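UDP-N-acetylglucosamine--peptide N-acetylglucosaminyltransferase stabilizing protein GtfB (Streptococcus gordonii, PDB 5E9T) forms a complex with the glycosyltransferase GtfA that attaches the first N-acetylglucosamine to the adhesin GspB, acting as its substrate-binding, stabilising partner. Local coordinates at residues Leu4-Asn9 with Ser198-Phe203; Asp277-Asn282 with Ala370-Leu375; Ala288-His293 with Phe312-Leu317. All coordinates share one frame; numbering follows the deposited sequence.

Contact 1. Residues Leu4-Asn9 with Ser198-Phe203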
loop_
_atom_site.group_PDB
_atom_site.type_symbol
_atom_site.label_atom_id
_atom_site.label_comp_id
_atom_site.label_asym_id
_atom_site.label_seq_id
_atom_site.Cartn_x
_atom_site.Cartn_y
_atom_site.Cartn_z
ATOM N N LEU B 4 4.346 7.180 -46.987
ATOM C CA LEU B 4 4.359 7.698 -45.630
ATOM C C LEU B 4 3.034 7.343 -44.976
ATOM O O LEU B 4 2.000 7.928 -45.304
ATOM C CB LEU B 4 4.576 9.198 -45.661
ATOM C CG LEU B 4 4.734 9.927 -44.352
ATOM C CD1 LEU B 4 6.141 9.783 -43.827
ATOM C CD2 LEU B 4 4.468 11.302 -44.720
ATOM N N PHE B 5 3.063 6.416 -44.028
ATOM C CA PHE B 5 1.846 5.938 -43.396
ATOM C C PHE B 5 1.811 6.391 -41.945
ATOM O O PHE B 5 2.805 6.260 -41.223
ATOM C CB PHE B 5 1.732 4.416 -43.494
ATOM C CG PHE B 5 1.825 3.890 -44.903
ATOM C CD1 PHE B 5 0.823 4.149 -45.825
ATOM C CD2 PHE B 5 2.907 3.120 -45.298
ATOM C CE1 PHE B 5 0.908 3.662 -47.117
ATOM C CE2 PHE B 5 2.991 2.629 -46.587
ATOM C CZ PHE B 5 1.992 2.901 -47.497
ATOM N N ASP B 6 0.670 6.946 -41.531
ATOM C CA ASP B 6 0.488 7.323 -40.134
ATOM C C ASP B 6 0.728 6.131 -39.218
ATOM O O ASP B 6 1.640 6.142 -38.384
ATOM C CB ASP B 6 -0.909 7.904 -39.922
ATOM C CG ASP B 6 -1.012 9.339 -40.389
ATOM O OD1 ASP B 6 -0.435 10.219 -39.715
ATOM O OD2 ASP B 6 -1.668 9.589 -41.422
ATOM N N TYR B 7 -0.075 5.088 -39.371
ATOM C CA TYR B 7 0.008 3.903 -38.537
ATOM C C TYR B 7 0.429 2.701 -39.362
ATOM O O TYR B 7 0.291 2.676 -40.587
ATOM C CB TYR B 7 -1.335 3.610 -37.871
ATOM C CG TYR B 7 -1.824 4.750 -37.032
ATOM C CD1 TYR B 7 -1.000 5.329 -36.082
ATOM C CD2 TYR B 7 -3.098 5.265 -37.202
ATOM C CE1 TYR B 7 -1.435 6.378 -35.311
ATOM C CE2 TYR B 7 -3.543 6.318 -36.436
ATOM C CZ TYR B 7 -2.706 6.870 -35.491
ATOM O OH TYR B 7 -3.139 7.922 -34.722
ATOM N N TYR B 8 0.969 1.707 -38.671
ATOM C CA TYR B 8 1.144 0.387 -39.248
ATOM C C TYR B 8 0.012 -0.515 -38.777
ATOM O O TYR B 8 -0.241 -0.629 -37.574
ATOM C CB TYR B 8 2.487 -0.233 -38.877
ATOM C CG TYR B 8 2.569 -1.648 -39.385
ATOM C CD1 TYR B 8 2.480 -1.913 -40.744
ATOM C CD2 TYR B 8 2.691 -2.719 -38.515
ATOM C CE1 TYR B 8 2.532 -3.200 -41.222
ATOM C CE2 TYR B 8 2.746 -4.015 -38.986
ATOM C CZ TYR B 8 2.667 -4.251 -40.342
ATOM O OH TYR B 8 2.721 -5.542 -40.819
ATOM N N ASN B 9 -0.666 -1.136 -39.732
ATOM C CA ASN B 9 -1.726 -2.106 -39.492
ATOM C C ASN B 9 -1.929 -2.843 -40.809
ATOM O O ASN B 9 -1.211 -2.598 -41.785
ATOM C CB ASN B 9 -3.006 -1.435 -38.991
ATOM C CG ASN B 9 -3.484 -0.340 -39.914
ATOM O OD1 ASN B 9 -4.080 -0.608 -40.955
ATOM N ND2 ASN B 9 -3.219 0.906 -39.540
ATOM N N SER B 198 -3.563 8.578 -44.771
ATOM C CA SER B 198 -4.512 9.234 -43.874
ATOM C C SER B 198 -4.402 10.755 -43.926
ATOM O O SER B 198 -3.507 11.323 -44.557
ATOM C CB SER B 198 -4.329 8.761 -42.428
ATOM O OG SER B 198 -5.223 9.433 -41.559
ATOM N N LEU B 199 -5.330 11.400 -43.213
ATOM C CA LEU B 199 -5.449 12.850 -43.117
ATOM C C LEU B 199 -4.784 13.415 -41.868
ATOM O O LEU B 199 -4.944 14.604 -41.570
ATOM C CB LEU B 199 -6.920 13.259 -43.183
ATOM C CG LEU B 199 -7.479 12.999 -44.584
ATOM C CD1 LEU B 199 -8.926 13.440 -44.716
ATOM C CD2 LEU B 199 -6.603 13.695 -45.614
ATOM N N ALA B 200 -4.073 12.577 -41.119
ATOM C CA ALA B 200 -3.240 12.987 -39.996
ATOM C C ALA B 200 -1.909 13.522 -40.511
ATOM O O ALA B 200 -1.820 13.974 -41.657
ATOM C CB ALA B 200 -3.029 11.827 -39.024
ATOM N N TYR B 201 -0.895 13.539 -39.640
ATOM C CA TYR B 201 0.405 14.134 -39.957
ATOM C C TYR B 201 0.928 13.720 -41.330
ATOM O O TYR B 201 1.553 14.528 -42.030
ATOM C CB TYR B 201 1.397 13.749 -38.861
ATOM C CG TYR B 201 0.764 13.843 -37.494
ATOM C CD1 TYR B 201 0.425 15.076 -36.956
ATOM C CD2 TYR B 201 0.468 12.703 -36.761
ATOM C CE1 TYR B 201 -0.171 15.174 -35.719
ATOM C CE2 TYR B 201 -0.129 12.790 -35.521
ATOM C CZ TYR B 201 -0.446 14.029 -35.005
ATOM O OH TYR B 201 -1.040 14.124 -33.769
ATOM N N SER B 202 0.693 12.466 -41.729
ATOM C CA SER B 202 1.130 11.995 -43.044
ATOM C C SER B 202 0.570 12.854 -44.160
ATOM O O SER B 202 1.108 12.865 -45.279
ATOM C CB SER B 202 0.679 10.557 -43.283
ATOM O OG SER B 202 -0.680 10.561 -43.686
ATOM N N PHE B 203 -0.584 13.468 -43.925
ATOM C CA PHE B 203 -1.045 14.439 -44.893
ATOM C C PHE B 203 -0.374 15.785 -44.648
ATOM O O PHE B 203 0.222 16.376 -45.558
ATOM C CB PHE B 203 -2.563 14.533 -44.844
ATOM C CG PHE B 203 -3.089 15.733 -45.523
ATOM C CD1 PHE B 203 -2.479 16.262 -46.664
ATOM C CD2 PHE B 203 -4.168 16.368 -45.000
ATOM C CE1 PHE B 203 -2.968 17.399 -47.242
ATOM C CE2 PHE B 203 -4.637 17.468 -45.570
ATOM C CZ PHE B 203 -4.062 17.991 -46.691
#
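Asp6, just past the C-terminal end of strand 2-5, reaches across to Ser202 in the first turn of helix 201-207. The strand lies inside a parallel, Rossmann-like sheet, and the contact ties its end to the helix that follows the neighbouring strand 194-196. The CB of Asp6 points toward the helix. Its CG stands anti to the carbonyl carbon (chi1 -79°), which carries the carboxylate over to that first turn. CG lies 3.5 Å from Ala200 CB, which also sits beside Asp6 OD1, while Ser198 CB sits beside Asp6 OD2. Asp6 OD1 accepts the amide hydrogen of Ser202 N at 3.2 Å in a nearly straight bond, meeting it on the syn side but 34° out of the carboxylate plane. Asp6 OD2 takes the hydroxyl of Ser202 OG at 2.7 Å, from well above that plane. One serine thus grips both oxygens. Aspartate suits the place because amides in a helix's first turn lack acceptors within the helix, and the positive end of the helix dipole would probably favour the charged form. Serine suits the other side because its short side chain brings a donor beside its own N-H. The backbone N of Asp6 is bonded to Asn197 OD1, a second link, to the turn before the helix. Beside the polar pair, Leu4 CD2 rests against the backbone of Ser202, 3.7 Å from Ser202 O.

Contact 2. Residues Asp277-Asn282 with Ala370-Leu375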
loop_
_atom_site.group_PDB
_atom_site.type_symbol
_atom_site.label_atom_id
_atom_site.label_comp_id
_atom_site.label_asym_id
_atom_site.label_seq_id
_atom_site.Cartn_x
_atom_site.Cartn_y
_atom_site.Cartn_z
ATOM N N ASP B 277 -2.459 -11.679 -52.123
ATOM C CA ASP B 277 -1.711 -12.853 -52.541
ATOM C C ASP B 277 -2.360 -14.035 -51.834
ATOM O O ASP B 277 -2.132 -14.265 -50.644
ATOM C CB ASP B 277 -0.234 -12.693 -52.191
ATOM C CG ASP B 277 0.542 -13.983 -52.314
ATOM O OD1 ASP B 277 0.355 -14.700 -53.321
ATOM O OD2 ASP B 277 1.346 -14.276 -51.404
ATOM N N PHE B 278 -3.152 -14.801 -52.583
ATOM C CA PHE B 278 -3.846 -15.955 -52.031
ATOM C C PHE B 278 -2.907 -17.154 -52.014
ATOM O O PHE B 278 -1.992 -17.262 -52.835
ATOM C CB PHE B 278 -5.107 -16.277 -52.835
ATOM C CG PHE B 278 -6.139 -15.180 -52.827
ATOM C CD1 PHE B 278 -6.088 -14.156 -53.758
ATOM C CD2 PHE B 278 -7.172 -15.185 -51.903
ATOM C CE1 PHE B 278 -7.042 -13.151 -53.763
ATOM C CE2 PHE B 278 -8.129 -14.182 -51.902
ATOM C CZ PHE B 278 -8.063 -13.165 -52.834
ATOM N N LYS B 279 -3.105 -18.033 -51.032
ATOM C CA LYS B 279 -2.159 -19.123 -50.824
ATOM C C LYS B 279 -2.462 -20.396 -51.613
ATOM O O LYS B 279 -1.538 -21.188 -51.830
ATOM C CB LYS B 279 -2.082 -19.452 -49.332
ATOM C CG LYS B 279 -1.620 -18.268 -48.497
ATOM C CD LYS B 279 -0.277 -17.743 -48.991
ATOM C CE LYS B 279 0.273 -16.645 -48.085
ATOM N NZ LYS B 279 -0.486 -15.364 -48.185
ATOM N N ARG B 280 -3.696 -20.598 -52.082
ATOM C CA ARG B 280 -4.060 -21.804 -52.830
ATOM C C ARG B 280 -5.534 -21.731 -53.209
ATOM O O ARG B 280 -6.312 -20.988 -52.604
ATOM C CB ARG B 280 -3.783 -23.103 -52.042
ATOM C CG ARG B 280 -4.267 -23.137 -50.589
ATOM C CD ARG B 280 -5.698 -23.642 -50.464
ATOM N NE ARG B 280 -5.949 -24.326 -49.197
ATOM C CZ ARG B 280 -7.157 -24.503 -48.669
ATOM N NH1 ARG B 280 -8.232 -24.040 -49.292
ATOM N NH2 ARG B 280 -7.293 -25.140 -47.514
ATOM N N ASP B 281 -5.908 -22.532 -54.206
ATOM C CA ASP B 281 -7.281 -22.556 -54.682
ATOM C C ASP B 281 -8.150 -23.383 -53.739
ATOM O O ASP B 281 -7.672 -23.995 -52.780
ATOM C CB ASP B 281 -7.344 -23.091 -56.109
ATOM C CG ASP B 281 -6.758 -22.126 -57.118
ATOM O OD1 ASP B 281 -6.607 -20.932 -56.781
ATOM O OD2 ASP B 281 -6.459 -22.557 -58.253
ATOM N N ASN B 282 -9.447 -23.434 -54.038
ATOM C CA ASN B 282 -10.412 -23.911 -53.048
ATOM C C ASN B 282 -10.424 -25.437 -52.952
ATOM O O ASN B 282 -9.934 -26.002 -51.970
ATOM C CB ASN B 282 -11.799 -23.356 -53.379
ATOM C CG ASN B 282 -12.869 -23.883 -52.458
ATOM O OD1 ASN B 282 -13.156 -25.073 -52.438
ATOM N ND2 ASN B 282 -13.443 -22.998 -51.658
ATOM N N ALA B 370 -8.321 -17.464 -43.250
ATOM C CA ALA B 370 -9.252 -18.144 -44.145
ATOM C C ALA B 370 -9.272 -17.475 -45.514
ATOM O O ALA B 370 -9.131 -18.141 -46.547
ATOM C CB ALA B 370 -10.651 -18.160 -43.532
ATOM N N PHE B 371 -9.435 -16.150 -45.535
ATOM C CA PHE B 371 -9.488 -15.415 -46.796
ATOM C C PHE B 371 -8.219 -15.620 -47.614
ATOM O O PHE B 371 -8.281 -15.801 -48.835
ATOM C CB PHE B 371 -9.718 -13.929 -46.513
ATOM C CG PHE B 371 -9.808 -13.075 -47.747
ATOM C CD1 PHE B 371 -8.673 -12.487 -48.286
ATOM C CD2 PHE B 371 -11.028 -12.846 -48.359
ATOM C CE1 PHE B 371 -8.753 -11.698 -49.416
ATOM C CE2 PHE B 371 -11.115 -12.055 -49.489
ATOM C CZ PHE B 371 -9.975 -11.482 -50.018
ATOM N N GLU B 372 -7.055 -15.599 -46.957
ATOM C CA GLU B 372 -5.801 -15.802 -47.673
ATOM C C GLU B 372 -5.695 -17.213 -48.239
ATOM O O GLU B 372 -4.980 -17.433 -49.222
ATOM C CB GLU B 372 -4.613 -15.517 -46.753
ATOM C CG GLU B 372 -4.594 -14.119 -46.158
ATOM C CD GLU B 372 -3.247 -13.768 -45.559
ATOM O OE1 GLU B 372 -2.318 -14.598 -45.661
ATOM O OE2 GLU B 372 -3.113 -12.663 -44.988
ATOM N N ASN B 373 -6.374 -18.175 -47.621
ATOM C CA ASN B 373 -6.367 -19.562 -48.066
ATOM C C ASN B 373 -7.560 -19.912 -48.950
ATOM O O ASN B 373 -7.768 -21.093 -49.251
ATOM C CB ASN B 373 -6.294 -20.497 -46.861
ATOM C CG ASN B 373 -4.869 -20.842 -46.483
ATOM O OD1 ASN B 373 -4.418 -21.971 -46.684
ATOM N ND2 ASN B 373 -4.146 -19.866 -45.946
ATOM N N ASN B 374 -8.367 -18.921 -49.334
ATOM C CA ASN B 374 -9.497 -19.098 -50.247
ATOM C C ASN B 374 -10.576 -20.005 -49.674
ATOM O O ASN B 374 -11.342 -20.616 -50.425
ATOM C CB ASN B 374 -9.039 -19.630 -51.612
ATOM C CG ASN B 374 -8.982 -18.548 -52.672
ATOM O OD1 ASN B 374 -9.920 -17.765 -52.828
ATOM N ND2 ASN B 374 -7.878 -18.499 -53.409
ATOM N N LEU B 375 -10.652 -20.109 -48.351
ATOM C CA LEU B 375 -11.818 -20.709 -47.721
ATOM C C LEU B 375 -13.001 -19.757 -47.835
ATOM O O LEU B 375 -12.863 -18.548 -47.616
ATOM C CB LEU B 375 -11.541 -21.016 -46.249
ATOM C CG LEU B 375 -10.731 -22.253 -45.862
ATOM C CD1 LEU B 375 -9.288 -22.133 -46.298
ATOM C CD2 LEU B 375 -10.808 -22.478 -44.362
#
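The rings of Phe278 and Phe371 meet obliquely where the loop before strand 287-291 crosses the end of helix 366-372, which closes in a Schellman motif. Phe278 CE2 lies over one face of the Phe371 ring, 3.6 Å from Phe371 CE1, with the planes at 44°. At the edge of the Phe278 ring, near its plane, sits the carbonyl of Phe371, its O 3.3 Å from Phe278 CD2. Phe371 is further enclosed by Tyr389, stacked on it, and Tyr276, set edge-to-face. The Asn374 amide runs nearly parallel to the plane of the Phe278 ring. Farther along the loop the Arg280 guanidinium has Asn373 CB over one face and stands steeply against the Asn373 amide, the planes 80° apart; its charge is paired with Asp352.

Asn374 is the C-prime residue, and its positive phi (64°), which asparagine tolerates better than most residues, lets Leu375 N reach back to Ala370 O at 3.1 Å. The loop supplies donors to carbonyls at the helix end. Lys279 N donates to Glu372 O at 2.7 Å, nearly along the C=O axis. The Lys279 side chain, folded at its second and fourth torsions, runs beside that of Glu372 and forms a salt bridge, NZ to OE1 3.2 Å, approaching from above the carboxylate plane; Glu372 OE2 turns to Arg368, so the carboxylate serves two cations. Lys279 NZ also bonds Asp277 O, with a long salt bridge to Asp277 OD2. Asn374 ND2 returns a bond to Arg280 O at 3.0 Å; Arg280 O lies close to the amide plane of Asn374, while the donor stands above the plane of that carbonyl. Finally, Asn282 ND2 makes a weak bond to Asn374 O, 3.4 Å long.

Contact 3. Residues Ala288-His293 with Phe312-Leu317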
loop_
_atom_site.group_PDB
_atom_site.type_symbol
_atom_site.label_atom_id
_atom_site.label_comp_id
_atom_site.label_asym_id
_atom_site.label_seq_id
_atom_site.Cartn_x
_atom_site.Cartn_y
_atom_site.Cartn_z
ATOM N N ALA B 288 -15.058 -28.495 -42.361
ATOM C CA ALA B 288 -15.249 -27.229 -41.672
ATOM C C ALA B 288 -14.055 -26.942 -40.777
ATOM O O ALA B 288 -13.407 -27.856 -40.264
ATOM C CB ALA B 288 -16.528 -27.233 -40.830
ATOM N N LEU B 289 -13.744 -25.657 -40.632
ATOM C CA LEU B 289 -12.733 -25.215 -39.684
ATOM C C LEU B 289 -13.256 -23.993 -38.954
ATOM O O LEU B 289 -13.541 -22.973 -39.587
ATOM C CB LEU B 289 -11.412 -24.890 -40.376
ATOM C CG LEU B 289 -10.429 -24.265 -39.410
ATOM C CD1 LEU B 289 -10.023 -25.281 -38.347
ATOM C CD2 LEU B 289 -9.220 -23.731 -40.162
ATOM N N ILE B 290 -13.388 -24.098 -37.632
ATOM C CA ILE B 290 -13.781 -22.976 -36.789
ATOM C C ILE B 290 -12.742 -22.805 -35.695
ATOM O O ILE B 290 -12.287 -23.787 -35.098
ATOM C CB ILE B 290 -15.175 -23.163 -36.154
ATOM C CG1 ILE B 290 -16.119 -23.917 -37.094
ATOM C CG2 ILE B 290 -15.749 -21.810 -35.747
ATOM C CD1 ILE B 290 -16.412 -23.210 -38.394
ATOM N N LEU B 291 -12.384 -21.557 -35.420
ATOM C CA LEU B 291 -11.482 -21.218 -34.330
ATOM C C LEU B 291 -12.264 -20.429 -33.292
ATOM O O LEU B 291 -12.732 -19.321 -33.575
ATOM C CB LEU B 291 -10.296 -20.407 -34.837
ATOM C CG LEU B 291 -9.367 -21.194 -35.740
ATOM C CD1 LEU B 291 -8.138 -20.359 -36.021
ATOM C CD2 LEU B 291 -9.021 -22.532 -35.097
ATOM N N THR B 292 -12.402 -20.995 -32.098
ATOM C CA THR B 292 -13.158 -20.370 -31.026
ATOM C C THR B 292 -12.294 -20.290 -29.779
ATOM O O THR B 292 -11.351 -21.064 -29.610
ATOM C CB THR B 292 -14.442 -21.146 -30.719
ATOM O OG1 THR B 292 -15.301 -20.341 -29.905
ATOM C CG2 THR B 292 -14.120 -22.440 -29.980
ATOM N N HIS B 293 -12.567 -19.293 -28.942
ATOM C CA HIS B 293 -11.964 -19.297 -27.616
ATOM C C HIS B 293 -12.773 -20.085 -26.594
ATOM O O HIS B 293 -12.193 -20.851 -25.817
ATOM C CB HIS B 293 -11.708 -17.867 -27.158
ATOM C CG HIS B 293 -10.428 -17.320 -27.698
ATOM N ND1 HIS B 293 -10.371 -16.219 -28.525
ATOM C CD2 HIS B 293 -9.156 -17.769 -27.577
ATOM C CE1 HIS B 293 -9.113 -15.994 -28.863
ATOM N NE2 HIS B 293 -8.357 -16.920 -28.301
ATOM N N PHE B 312 -16.689 -31.274 -39.426
ATOM C CA PHE B 312 -16.649 -30.066 -38.602
ATOM C C PHE B 312 -15.437 -30.140 -37.685
ATOM O O PHE B 312 -15.387 -30.983 -36.783
ATOM C CB PHE B 312 -17.935 -29.892 -37.789
ATOM C CG PHE B 312 -19.115 -29.422 -38.599
ATOM C CD1 PHE B 312 -19.977 -28.457 -38.113
ATOM C CD2 PHE B 312 -19.366 -29.944 -39.843
ATOM C CE1 PHE B 312 -21.063 -28.032 -38.872
ATOM C CE2 PHE B 312 -20.442 -29.521 -40.592
ATOM C CZ PHE B 312 -21.287 -28.566 -40.106
ATOM N N ARG B 313 -14.470 -29.253 -37.907
ATOM C CA ARG B 313 -13.283 -29.172 -37.068
ATOM C C ARG B 313 -13.292 -27.849 -36.321
ATOM O O ARG B 313 -13.315 -26.781 -36.942
ATOM C CB ARG B 313 -12.007 -29.324 -37.889
ATOM C CG ARG B 313 -12.093 -30.438 -38.895
ATOM C CD ARG B 313 -10.769 -31.134 -39.065
ATOM N NE ARG B 313 -10.934 -32.338 -39.861
ATOM C CZ ARG B 313 -10.695 -32.398 -41.163
ATOM N NH1 ARG B 313 -10.273 -31.320 -41.810
ATOM N NH2 ARG B 313 -10.875 -33.536 -41.818
ATOM N N ILE B 314 -13.282 -27.925 -34.997
ATOM C CA ILE B 314 -13.270 -26.751 -34.140
ATOM C C ILE B 314 -12.034 -26.819 -33.263
ATOM O O ILE B 314 -11.710 -27.874 -32.704
ATOM C CB ILE B 314 -14.549 -26.658 -33.293
ATOM C CG1 ILE B 314 -15.750 -26.635 -34.219
ATOM C CG2 ILE B 314 -14.516 -25.452 -32.366
ATOM C CD1 ILE B 314 -16.934 -26.011 -33.624
ATOM N N ALA B 315 -11.343 -25.693 -33.146
ATOM C CA ALA B 315 -10.075 -25.661 -32.449
ATOM C C ALA B 315 -10.007 -24.463 -31.518
ATOM O O ALA B 315 -10.721 -23.468 -31.673
ATOM C CB ALA B 315 -8.896 -25.641 -33.427
ATOM N N ALA B 316 -9.147 -24.612 -30.520
ATOM C CA ALA B 316 -8.756 -23.556 -29.606
ATOM C C ALA B 316 -7.409 -23.966 -29.046
ATOM O O ALA B 316 -7.055 -25.149 -29.059
ATOM C CB ALA B 316 -9.776 -23.366 -28.479
ATOM N N LEU B 317 -6.652 -22.988 -28.558
ATOM C CA LEU B 317 -5.500 -23.377 -27.761
ATOM C C LEU B 317 -5.820 -23.404 -26.275
ATOM O O LEU B 317 -4.987 -23.851 -25.484
ATOM C CB LEU B 317 -4.296 -22.475 -28.025
ATOM C CG LEU B 317 -4.393 -20.953 -27.944
ATOM C CD1 LEU B 317 -3.026 -20.426 -27.542
ATOM C CD2 LEU B 317 -4.835 -20.386 -29.280
#
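A beta-alpha-beta unit, strand 287-291, helix 300-306 and strand 311-315, brings Ala288-Leu291 and Phe312-Ala315 together as adjacent parallel strands. Their short axes diverge by 19°, the modest twist of such a sheet. Ile290 N and, just past the strand, Thr292 N donate to Arg313 O and Ala315 O, while Arg313 N and Ala315 N give their hydrogens to Ala288 O and Ile290 O. Ile290 N to Arg313 O measures 2.8 Å and Thr292 N to Ala315 O 3.0 Å. At the other end Arg313 N reaches Ala288 O at 2.9 Å from well above the carbonyl plane, a more bent bond than the others.

On one face of the sheet Ala288, Ile290, Phe312 and Ile314 gather, and Leu300 of helix 300-306 covers the last two. Ala288 is small enough to put its CB over one face of the Phe312 ring, offset toward the rim. Ile290 and Ile314 run alongside one another in the same direction, their CG1 atoms 4.0 Å apart; beta-branched residues suit extended strands and fill this layer. On the opposite face Leu289 and Leu291 pack against helix 341-350. The small Ala315 leaves room for the CD2 methyl of Leu291: with CD1 extended (chi2 -172°), it is Leu291 CD2 that turns to Ala315 CB, 3.5 Å away.

From the N terminus, strand 2-5 comes first, and contact 1 closes a loop of nearly 190 residues that begins just after it, one that takes in the whole ten-stranded antiparallel sheet before the chain returns to the N-terminal parallel sheet. Contact 2 opens only after that loop is complete, so the two stand in series, on opposite sides of the chain's centre, about 29 Å apart between centres. Between Asp277 and Leu375 lies contact 3, which closes a short loop of its own through helix 300-306. Contact 2 fastens the entry to the second parallel sheet to helix 366-372, while contact 3 joins two of that sheet's strands, the nearest atoms of the two being about 5 Å apart.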